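Local coordinates for beta-lactamase-like protein (Novosphingobium pentaromativorans US6-1, PDB 6AUF) that probably hydrolyses beta-lactam antibiotics as a B3-type metallo-beta-lactamase with two zinc ions in its active site, at residues V56-I64 with I75-V86. Residues are numbered along the deposited sequence; the frame is centred on the assembly and turned at random.
Sequences VGTCGIASI and IDSGPADAAPLV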
loop_
_atom_site.group_PDB
_atom_site.type_symbol
_atom_site.label_atom_id
_atom_site.label_comp_id
_atom_site.label_asym_id
_atom_site.label_seq_id
_atom_site.Cartn_x
_atom_site.Cartn_y
_atom_site.Cartn_z
ATOM N N VAL A 56 3.234 -8.400 -7.592
ATOM C CA VAL A 56 3.788 -9.662 -7.122
ATOM C C VAL A 56 3.039 -10.102 -5.878
ATOM O O VAL A 56 3.488 -10.999 -5.155
ATOM C CB VAL A 56 5.296 -9.538 -6.839
ATOM C CG1 VAL A 56 6.088 -9.517 -8.137
ATOM C CG2 VAL A 56 5.570 -8.280 -6.018
ATOM N N GLY A 57 1.901 -9.466 -5.615
ATOM C CA GLY A 57 1.093 -9.782 -4.457
ATOM C C GLY A 57 0.163 -10.947 -4.720
ATOM O O GLY A 57 0.332 -11.717 -5.671
ATOM N N THR A 58 -0.839 -11.073 -3.849
ATOM C CA THR A 58 -1.867 -12.093 -3.946
ATOM C C THR A 58 -3.096 -11.531 -4.646
ATOM O O THR A 58 -3.129 -10.371 -5.071
ATOM C CB THR A 58 -2.266 -12.611 -2.567
ATOM O OG1 THR A 58 -3.103 -11.637 -1.935
ATOM C CG2 THR A 58 -1.045 -12.864 -1.711
ATOM N N CYS A 59 -4.129 -12.380 -4.749
ATOM C CA CYS A 59 -5.404 -11.982 -5.337
ATOM C C CYS A 59 -6.109 -10.893 -4.532
ATOM O O CYS A 59 -6.906 -10.138 -5.101
ATOM C CB CYS A 59 -6.321 -13.201 -5.469
ATOM S SG CYS A 59 -5.995 -14.291 -6.911
ATOM N N GLY A 60 -5.835 -10.797 -3.231
ATOM C CA GLY A 60 -6.532 -9.857 -2.383
ATOM C C GLY A 60 -5.688 -8.685 -1.907
ATOM O O GLY A 60 -6.213 -7.586 -1.700
ATOM N N ILE A 61 -4.386 -8.897 -1.730
ATOM C CA ILE A 61 -3.492 -7.885 -1.182
ATOM C C ILE A 61 -2.362 -7.642 -2.170
ATOM O O ILE A 61 -1.739 -8.594 -2.653
ATOM C CB ILE A 61 -2.927 -8.301 0.188
ATOM C CG1 ILE A 61 -4.061 -8.564 1.186
ATOM C CG2 ILE A 61 -1.982 -7.228 0.697
ATOM C CD1 ILE A 61 -4.887 -7.315 1.552
ATOM N N ALA A 62 -2.081 -6.375 -2.450
ATOM C CA ALA A 62 -1.011 -6.049 -3.377
ATOM C C ALA A 62 0.352 -6.186 -2.713
ATOM O O ALA A 62 0.495 -6.159 -1.489
ATOM C CB ALA A 62 -1.165 -4.628 -3.930
ATOM N N SER A 63 1.358 -6.350 -3.560
ATOM C CA SER A 63 2.759 -6.298 -3.169
ATOM C C SER A 63 3.502 -5.844 -4.413
ATOM O O SER A 63 3.355 -6.472 -5.468
ATOM C CB SER A 63 3.260 -7.658 -2.681
ATOM O OG SER A 63 4.542 -7.532 -2.086
ATOM N N ILE A 64 4.253 -4.744 -4.311
ATOM C CA ILE A 64 4.810 -4.061 -5.476
ATOM C C ILE A 64 6.318 -4.247 -5.516
ATOM O O ILE A 64 7.008 -4.003 -4.520
ATOM C CB ILE A 64 4.457 -2.572 -5.472
ATOM C CG1 ILE A 64 2.941 -2.399 -5.282
ATOM C CG2 ILE A 64 4.978 -1.920 -6.742
ATOM C CD1 ILE A 64 2.095 -3.119 -6.313
ATOM N N ILE A 75 7.328 -3.181 -1.875
ATOM C CA ILE A 75 6.385 -2.507 -0.988
ATOM C C ILE A 75 5.313 -3.505 -0.567
ATOM O O ILE A 75 4.584 -4.041 -1.413
ATOM C CB ILE A 75 5.747 -1.277 -1.650
ATOM C CG1 ILE A 75 6.813 -0.387 -2.278
ATOM C CG2 ILE A 75 4.906 -0.481 -0.628
ATOM C CD1 ILE A 75 6.224 0.760 -3.075
ATOM N N ASP A 76 5.215 -3.742 0.741
ATOM C CA ASP A 76 4.186 -4.581 1.343
ATOM C C ASP A 76 4.485 -6.063 1.187
ATOM O O ASP A 76 5.031 -6.510 0.172
ATOM C CB ASP A 76 2.811 -4.260 0.764
ATOM C CG ASP A 76 2.256 -2.959 1.295
ATOM O OD1 ASP A 76 2.781 -2.475 2.317
ATOM O OD2 ASP A 76 1.298 -2.425 0.702
ATOM N N SER A 77 4.121 -6.825 2.214
ATOM C CA SER A 77 4.343 -8.253 2.249
ATOM C C SER A 77 3.081 -9.064 2.018
ATOM O O SER A 77 3.179 -10.255 1.704
ATOM C CB SER A 77 4.935 -8.647 3.608
ATOM O OG SER A 77 3.977 -8.429 4.634
ATOM N N GLY A 78 1.908 -8.461 2.162
ATOM C CA GLY A 78 0.688 -9.221 2.268
ATOM C C GLY A 78 0.549 -9.769 3.674
ATOM O O GLY A 78 1.364 -9.484 4.559
ATOM N N PRO A 79 -0.484 -10.578 3.903
ATOM C CA PRO A 79 -0.756 -11.079 5.259
ATOM C C PRO A 79 0.422 -11.839 5.857
ATOM O O PRO A 79 1.441 -12.107 5.213
ATOM C CB PRO A 79 -1.971 -11.988 5.056
ATOM C CG PRO A 79 -2.658 -11.417 3.839
ATOM C CD PRO A 79 -1.553 -10.925 2.949
ATOM N N ALA A 80 0.253 -12.213 7.126
ATOM C CA ALA A 80 1.370 -12.765 7.886
ATOM C C ALA A 80 1.882 -14.071 7.297
ATOM O O ALA A 80 3.055 -14.407 7.483
ATOM C CB ALA A 80 0.968 -12.971 9.344
ATOM N N ASP A 81 1.037 -14.823 6.594
ATOM C CA ASP A 81 1.447 -16.119 6.060
ATOM C C ASP A 81 1.841 -16.063 4.594
ATOM O O ASP A 81 2.062 -17.113 3.986
ATOM C CB ASP A 81 0.333 -17.162 6.239
ATOM C CG ASP A 81 -0.942 -16.806 5.470
ATOM O OD1 ASP A 81 -0.977 -15.737 4.818
ATOM O OD2 ASP A 81 -1.918 -17.586 5.529
ATOM N N ALA A 82 1.939 -14.874 4.010
ATOM C CA ALA A 82 2.011 -14.742 2.563
ATOM C C ALA A 82 3.428 -14.576 2.029
ATOM O O ALA A 82 3.600 -14.460 0.812
ATOM C CB ALA A 82 1.140 -13.565 2.104
ATOM N N ALA A 83 4.443 -14.575 2.891
ATOM C CA ALA A 83 5.817 -14.368 2.446
ATOM C C ALA A 83 6.180 -15.265 1.255
ATOM O O ALA A 83 6.574 -14.759 0.192
ATOM C CB ALA A 83 6.777 -14.601 3.615
ATOM N N PRO A 84 6.061 -16.594 1.380
ATOM C CA PRO A 84 6.451 -17.466 0.254
ATOM C C PRO A 84 5.706 -17.168 -1.041
ATOM O O PRO A 84 6.283 -17.307 -2.125
ATOM C CB PRO A 84 6.133 -18.879 0.773
ATOM C CG PRO A 84 6.172 -18.753 2.263
ATOM C CD PRO A 84 5.649 -17.367 2.564
ATOM N N LEU A 85 4.439 -16.762 -0.964
ATOM C CA LEU A 85 3.696 -16.460 -2.180
ATOM C C LEU A 85 4.402 -15.387 -3.002
ATOM O O LEU A 85 4.621 -15.559 -4.207
ATOM C CB LEU A 85 2.273 -16.029 -1.829
ATOM C CG LEU A 85 1.282 -17.135 -1.462
ATOM C CD1 LEU A 85 1.841 -18.031 -0.377
ATOM C CD2 LEU A 85 -0.023 -16.514 -1.008
ATOM N N VAL A 86 4.778 -14.274 -2.360
ATOM C CA VAL A 86 5.402 -13.176 -3.088
ATOM C C VAL A 86 6.847 -13.503 -3.407
ATOM O O VAL A 86 7.359 -13.132 -4.469
ATOM C CB VAL A 86 5.288 -11.854 -2.303
ATOM C CG1 VAL A 86 5.429 -12.084 -0.805
ATOM C CG2 VAL A 86 6.352 -10.882 -2.772
HETATM O O HOH W 1 -0.775 -4.332 0.536
#
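With chi1 of -170°, Ser-63 swings its OG opposite its own backbone N and up to the chain of 75-86, where this small, polar side chain donates a hydrogen bond to Asp-76 O from above the carbonyl plane. Ile-61, whose CG2 is likewise opposite its N (chi1 -58° for CG1), lays that methyl on Gly-78 CA at 3.7 Å, while CG1 crosses the Pro-79 ring at CD. Gly-78 suits this place because its backbone angles would press a side chain against the preceding carbonyl. Next to Ser-63, Ile-64 and Ile-75 form an antiparallel hydrogen-bonded pair, Ile-75 N to Ile-64 O at 2.8 Å and Ile-64 N back to Ile-75 O. A water links Ala-62 O to Asp-76 OD2, which also bonds Tyr-208; Ser-106 N holds OD1, so the buried carboxylate is gripped on both oxygens. Val-56 O, bonded by Asn-89 ND2, points to Val-86 CB, and the two valines' CG2 methyls pack together. Thr-58 joins a methyl for Leu-85 CD2 to a hydroxyl, near Trp-40 O, that accepts from Gly-60 N (ST turn) and Ile-61 N (ST motif). The whole joins a strand-linking loop to the strand-to-helix connection of the metallo-beta-lactamase fold, with Ile-61 touching zinc ligand His-251.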